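Local coordinates for protein glucose-6-phosphate 1-dehydrogenase (Mycobacterium avium, PDB 4LGV) that probably oxidises glucose 6-phosphate to 6-phosphogluconolactone with a nicotinamide cofactor, the reaction that opens the pentose phosphate pathway, at residues Pro334-Lys346 and Tyr457-Val471. Residues are numbered along the deposited sequence; the frame is centred on the assembly and turned at random.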
loop_
_atom_site.group_PDB
_atom_site.type_symbol
_atom_site.label_atom_id
_atom_site.label_comp_id
_atom_site.label_asym_id
_atom_site.label_seq_id
_atom_site.Cartn_x
_atom_site.Cartn_y
_atom_site.Cartn_z
ATOM N N PRO A 334 -16.048 -7.354 8.892
ATOM C CA PRO A 334 -16.939 -8.291 9.479
ATOM C C PRO A 334 -16.754 -9.697 8.925
ATOM O O PRO A 334 -16.598 -9.867 7.720
ATOM C CB PRO A 334 -18.354 -7.757 9.082
ATOM C CG PRO A 334 -18.129 -6.387 8.494
ATOM C CD PRO A 334 -16.729 -6.437 7.972
ATOM N N ILE A 335 -16.805 -10.678 9.820
ATOM C CA ILE A 335 -16.688 -12.061 9.466
ATOM C C ILE A 335 -17.991 -12.780 9.837
ATOM O O ILE A 335 -18.368 -12.826 10.996
ATOM C CB ILE A 335 -15.487 -12.667 10.205
ATOM C CG1 ILE A 335 -14.221 -11.881 9.857
ATOM C CG2 ILE A 335 -15.345 -14.136 9.871
ATOM C CD1 ILE A 335 -12.987 -12.237 10.662
ATOM N N PHE A 336 -18.688 -13.301 8.836
ATOM C CA PHE A 336 -19.920 -14.015 9.050
ATOM C C PHE A 336 -19.680 -15.501 8.810
ATOM O O PHE A 336 -19.015 -15.903 7.855
ATOM C CB PHE A 336 -21.037 -13.493 8.117
ATOM C CG PHE A 336 -21.467 -12.073 8.411
ATOM C CD1 PHE A 336 -22.339 -11.812 9.436
ATOM C CD2 PHE A 336 -21.000 -11.042 7.674
ATOM C CE1 PHE A 336 -22.725 -10.510 9.745
ATOM C CE2 PHE A 336 -21.385 -9.744 7.938
ATOM C CZ PHE A 336 -22.263 -9.471 8.974
ATOM N N LEU A 337 -20.292 -16.304 9.661
ATOM C CA LEU A 337 -20.127 -17.726 9.612
ATOM C C LEU A 337 -21.488 -18.420 9.713
ATOM O O LEU A 337 -22.318 -18.004 10.506
ATOM C CB LEU A 337 -19.247 -18.109 10.751
ATOM C CG LEU A 337 -18.875 -19.553 10.861
ATOM C CD1 LEU A 337 -17.529 -19.618 11.580
ATOM C CD2 LEU A 337 -19.964 -20.323 11.597
ATOM N N ARG A 338 -21.708 -19.435 8.868
ATOM C CA ARG A 338 -22.896 -20.251 8.937
ATOM C C ARG A 338 -22.522 -21.694 8.737
ATOM O O ARG A 338 -21.667 -22.038 7.900
ATOM C CB ARG A 338 -23.948 -19.829 7.933
ATOM C CG ARG A 338 -23.560 -20.009 6.493
ATOM C CD ARG A 338 -24.669 -19.550 5.556
ATOM N NE ARG A 338 -24.182 -19.551 4.174
ATOM C CZ ARG A 338 -24.936 -19.366 3.107
ATOM N NH1 ARG A 338 -26.234 -19.158 3.245
ATOM N NH2 ARG A 338 -24.405 -19.409 1.888
ATOM N N ALA A 339 -23.106 -22.536 9.580
ATOM C CA ALA A 339 -22.871 -23.978 9.530
ATOM C C ALA A 339 -24.161 -24.713 9.877
ATOM O O ALA A 339 -24.882 -24.311 10.778
ATOM C CB ALA A 339 -21.783 -24.351 10.490
ATOM N N GLY A 340 -24.459 -25.793 9.170
ATOM C CA GLY A 340 -25.640 -26.547 9.495
ATOM C C GLY A 340 -25.896 -27.846 8.785
ATOM O O GLY A 340 -25.394 -28.084 7.698
ATOM N N LYS A 341 -26.706 -28.676 9.443
ATOM C CA LYS A 341 -27.182 -29.957 8.911
ATOM C C LYS A 341 -28.398 -29.759 8.019
ATOM O O LYS A 341 -29.153 -28.803 8.171
ATOM C CB LYS A 341 -27.588 -30.885 10.057
ATOM C CG LYS A 341 -26.462 -31.175 11.034
ATOM C CD LYS A 341 -25.428 -32.127 10.433
ATOM C CE LYS A 341 -24.416 -32.523 11.478
ATOM N NZ LYS A 341 -23.353 -33.368 10.915
ATOM N N ALA A 342 -28.572 -30.689 7.095
ATOM C CA ALA A 342 -29.731 -30.716 6.211
ATOM C C ALA A 342 -29.852 -29.414 5.405
ATOM O O ALA A 342 -30.944 -28.840 5.259
ATOM C CB ALA A 342 -31.010 -30.996 7.001
ATOM N N LEU A 343 -28.730 -28.968 4.858
ATOM C CA LEU A 343 -28.723 -27.820 3.962
ATOM C C LEU A 343 -28.705 -28.363 2.536
ATOM O O LEU A 343 -28.569 -29.570 2.349
ATOM C CB LEU A 343 -27.518 -26.927 4.292
ATOM C CG LEU A 343 -27.604 -26.237 5.654
ATOM C CD1 LEU A 343 -26.544 -25.145 5.795
ATOM C CD2 LEU A 343 -28.974 -25.626 5.947
ATOM N N PRO A 344 -28.780 -27.485 1.523
ATOM C CA PRO A 344 -28.942 -27.998 0.168
ATOM C C PRO A 344 -27.763 -28.734 -0.440
ATOM O O PRO A 344 -27.957 -29.511 -1.378
ATOM C CB PRO A 344 -29.226 -26.742 -0.660
ATOM C CG PRO A 344 -29.728 -25.750 0.324
ATOM C CD PRO A 344 -28.918 -26.024 1.563
ATOM N N HIS A 345 -26.555 -28.463 0.033
ATOM C CA HIS A 345 -25.360 -29.074 -0.541
ATOM C C HIS A 345 -24.326 -29.424 0.513
ATOM O O HIS A 345 -24.404 -28.964 1.646
ATOM C CB HIS A 345 -24.713 -28.123 -1.534
ATOM C CG HIS A 345 -25.647 -27.615 -2.586
ATOM N ND1 HIS A 345 -26.126 -28.408 -3.610
ATOM C CD2 HIS A 345 -26.176 -26.382 -2.782
ATOM C CE1 HIS A 345 -26.916 -27.686 -4.387
ATOM N NE2 HIS A 345 -26.957 -26.453 -3.910
ATOM N N LYS A 346 -23.349 -30.239 0.113
ATOM C CA LYS A 346 -22.182 -30.502 0.937
ATOM C C LYS A 346 -21.012 -29.637 0.471
ATOM O O LYS A 346 -20.418 -29.916 -0.561
ATOM C CB LYS A 346 -21.800 -31.980 0.878
ATOM C CG LYS A 346 -20.651 -32.338 1.790
ATOM C CD LYS A 346 -20.162 -33.743 1.509
ATOM C CE LYS A 346 -18.892 -34.050 2.272
ATOM N NZ LYS A 346 -18.641 -35.514 2.316
ATOM N N TYR A 457 -36.252 -24.724 10.468
ATOM C CA TYR A 457 -36.069 -24.594 9.045
ATOM C C TYR A 457 -36.288 -25.937 8.398
ATOM O O TYR A 457 -36.109 -26.971 9.031
ATOM C CB TYR A 457 -34.674 -24.039 8.710
ATOM C CG TYR A 457 -33.513 -24.934 9.078
ATOM C CD1 TYR A 457 -32.997 -24.944 10.372
ATOM C CD2 TYR A 457 -32.919 -25.769 8.130
ATOM C CE1 TYR A 457 -31.910 -25.743 10.692
ATOM C CE2 TYR A 457 -31.837 -26.558 8.460
ATOM C CZ TYR A 457 -31.335 -26.530 9.730
ATOM O OH TYR A 457 -30.278 -27.321 10.068
ATOM N N GLU A 458 -36.701 -25.900 7.133
ATOM C CA GLU A 458 -36.967 -27.105 6.353
ATOM C C GLU A 458 -35.672 -27.763 5.912
ATOM O O GLU A 458 -34.730 -27.069 5.545
ATOM C CB GLU A 458 -37.817 -26.767 5.115
ATOM C CG GLU A 458 -39.237 -26.325 5.453
ATOM C CD GLU A 458 -40.045 -27.481 6.000
ATOM O OE1 GLU A 458 -40.134 -28.524 5.307
ATOM O OE2 GLU A 458 -40.573 -27.347 7.128
ATOM N N GLN A 459 -35.655 -29.095 5.926
ATOM C CA GLN A 459 -34.561 -29.854 5.347
ATOM C C GLN A 459 -34.483 -29.504 3.889
ATOM O O GLN A 459 -35.510 -29.415 3.209
ATOM C CB GLN A 459 -34.747 -31.337 5.501
ATOM C CG GLN A 459 -34.733 -31.791 6.949
ATOM C CD GLN A 459 -34.728 -33.304 7.125
ATOM O OE1 GLN A 459 -33.930 -34.017 6.522
ATOM N NE2 GLN A 459 -35.662 -33.803 7.940
ATOM N N GLY A 460 -33.260 -29.245 3.419
ATOM C CA GLY A 460 -33.045 -28.912 2.023
ATOM C C GLY A 460 -33.097 -27.417 1.794
ATOM O O GLY A 460 -32.815 -26.973 0.699
ATOM N N SER A 461 -33.475 -26.635 2.801
ATOM C CA SER A 461 -33.420 -25.167 2.680
ATOM C C SER A 461 -32.048 -24.679 3.117
ATOM O O SER A 461 -31.240 -25.470 3.627
ATOM C CB SER A 461 -34.527 -24.493 3.531
ATOM O OG SER A 461 -34.211 -24.530 4.914
ATOM N N TRP A 462 -31.791 -23.379 2.932
ATOM C CA TRP A 462 -30.523 -22.752 3.386
ATOM C C TRP A 462 -30.532 -22.413 4.862
ATOM O O TRP A 462 -29.555 -21.902 5.379
ATOM C CB TRP A 462 -30.172 -21.488 2.552
ATOM C CG TRP A 462 -29.385 -21.865 1.387
ATOM C CD1 TRP A 462 -29.765 -21.823 0.078
ATOM C CD2 TRP A 462 -28.094 -22.465 1.417
ATOM N NE1 TRP A 462 -28.756 -22.348 -0.726
ATOM C CE2 TRP A 462 -27.726 -22.742 0.082
ATOM C CE3 TRP A 462 -27.198 -22.768 2.447
ATOM C CZ2 TRP A 462 -26.523 -23.301 -0.239
ATOM C CZ3 TRP A 462 -25.998 -23.340 2.125
ATOM C CH2 TRP A 462 -25.666 -23.593 0.796
ATOM N N GLY A 463 -31.635 -22.682 5.541
ATOM C CA GLY A 463 -31.708 -22.417 6.953
ATOM C C GLY A 463 -32.730 -21.349 7.279
ATOM O O GLY A 463 -33.416 -20.844 6.415
ATOM N N PRO A 464 -32.833 -21.008 8.554
ATOM C CA PRO A 464 -33.759 -19.972 8.985
ATOM C C PRO A 464 -33.544 -18.623 8.299
ATOM O O PRO A 464 -32.393 -18.208 8.074
ATOM C CB PRO A 464 -33.496 -19.842 10.487
ATOM C CG PRO A 464 -32.305 -20.669 10.795
ATOM C CD PRO A 464 -31.887 -21.439 9.593
ATOM N N GLU A 465 -34.646 -17.935 8.006
ATOM C CA GLU A 465 -34.621 -16.612 7.374
ATOM C C GLU A 465 -33.940 -15.553 8.271
ATOM O O GLU A 465 -33.412 -14.564 7.778
ATOM C CB GLU A 465 -36.037 -16.172 7.001
ATOM N N ALA A 466 -33.927 -15.761 9.584
ATOM C CA ALA A 466 -33.217 -14.856 10.475
ATOM C C ALA A 466 -31.702 -14.790 10.179
ATOM O O ALA A 466 -31.059 -13.787 10.488
ATOM C CB ALA A 466 -33.463 -15.249 11.921
ATOM N N ALA A 467 -31.128 -15.833 9.582
ATOM C CA ALA A 467 -29.734 -15.752 9.142
ATOM C C ALA A 467 -29.528 -14.730 8.018
ATOM O O ALA A 467 -28.423 -14.181 7.882
ATOM C CB ALA A 467 -29.206 -17.109 8.726
ATOM N N GLN A 468 -30.580 -14.433 7.245
ATOM C CA GLN A 468 -30.509 -13.368 6.230
ATOM C C GLN A 468 -30.414 -11.997 6.888
ATOM O O GLN A 468 -29.721 -11.096 6.412
ATOM C CB GLN A 468 -31.727 -13.401 5.279
ATOM C CG GLN A 468 -31.948 -14.728 4.528
ATOM C CD GLN A 468 -30.748 -15.133 3.685
ATOM O OE1 GLN A 468 -30.333 -14.388 2.799
ATOM N NE2 GLN A 468 -30.173 -16.314 3.959
ATOM N N ALA A 469 -31.123 -11.828 7.992
ATOM C CA ALA A 469 -31.163 -10.524 8.676
ATOM C C ALA A 469 -29.782 -10.186 9.265
ATOM O O ALA A 469 -29.409 -9.025 9.366
ATOM C CB ALA A 469 -32.235 -10.498 9.747
ATOM N N LEU A 470 -29.041 -11.202 9.664
ATOM C CA LEU A 470 -27.681 -11.005 10.171
ATOM C C LEU A 470 -26.783 -10.123 9.281
ATOM O O LEU A 470 -26.028 -9.306 9.776
ATOM C CB LEU A 470 -27.002 -12.375 10.282
ATOM C CG LEU A 470 -26.158 -12.657 11.498
ATOM C CD1 LEU A 470 -26.928 -12.258 12.735
ATOM C CD2 LEU A 470 -25.755 -14.108 11.555
ATOM N N VAL A 471 -26.888 -10.327 7.973
ATOM C CA VAL A 471 -26.064 -9.634 6.995
ATOM C C VAL A 471 -26.799 -8.451 6.316
ATOM O O VAL A 471 -26.372 -7.974 5.267
ATOM C CB VAL A 471 -25.544 -10.632 5.926
ATOM C CG1 VAL A 471 -24.762 -11.756 6.582
ATOM C CG2 VAL A 471 -26.685 -11.211 5.091
#
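With CG held between its backbone N and carbonyl carbon (chi1 65°) and the chain extended from there to NE, Arg-338 delivers its guanidinium to one face of the Trp-462 indole. The CB of Trp-462 points away from residues 334-346, but a chi1 of -89° swings its ring back between arginine and proline. The result illustrates how an indole can serve two kinds of partner at once. On one face the guanidinium lies nearly flat, the planes 16° apart and the centres separated by 4.6 Å, a stack offset toward the rim. On the opposite face Pro-344 packs by CH-pi contact, its CG standing 3.6 Å from the centroid of the five-membered ring. Leu-343 brings CD1 obliquely to CZ3 of the indole, while its CD2 lies against the Tyr-457 ring. Thr-228 takes a hydrogen bond from Arg-338 NE, which helps fix the rotation of the stacked group.

Two hydrogen bonds tie the loop after the strand to the other segment. Tyr-457 OH donates to Lys-341 O at 2.7 Å, the acceptor lying at the edge of the phenol ring. Gly-460 N reaches Ala-342 O at 3.0 Å from above the carbonyl plane, in a type II turn from Glu-458 to Ser-461. That turn is braced by Ser-461, whose OG donates to Glu-458 O at 2.7 Å and accepts from Gly-463 N in an ST turn. At the far end of the strand, Val-471 CG1 sits 3.7 Å over the centre of the Phe-336 ring.

The contact lays the loop and short helix 466-470 across one side of the large mixed sheet of the C-terminal domain, where strand 335-340 runs between strands 222-230 and 318-323. Leu-470 packs on Ala-320, and Tyr-457 lies on edge strand 454-457, beyond 318-323 and 295-300.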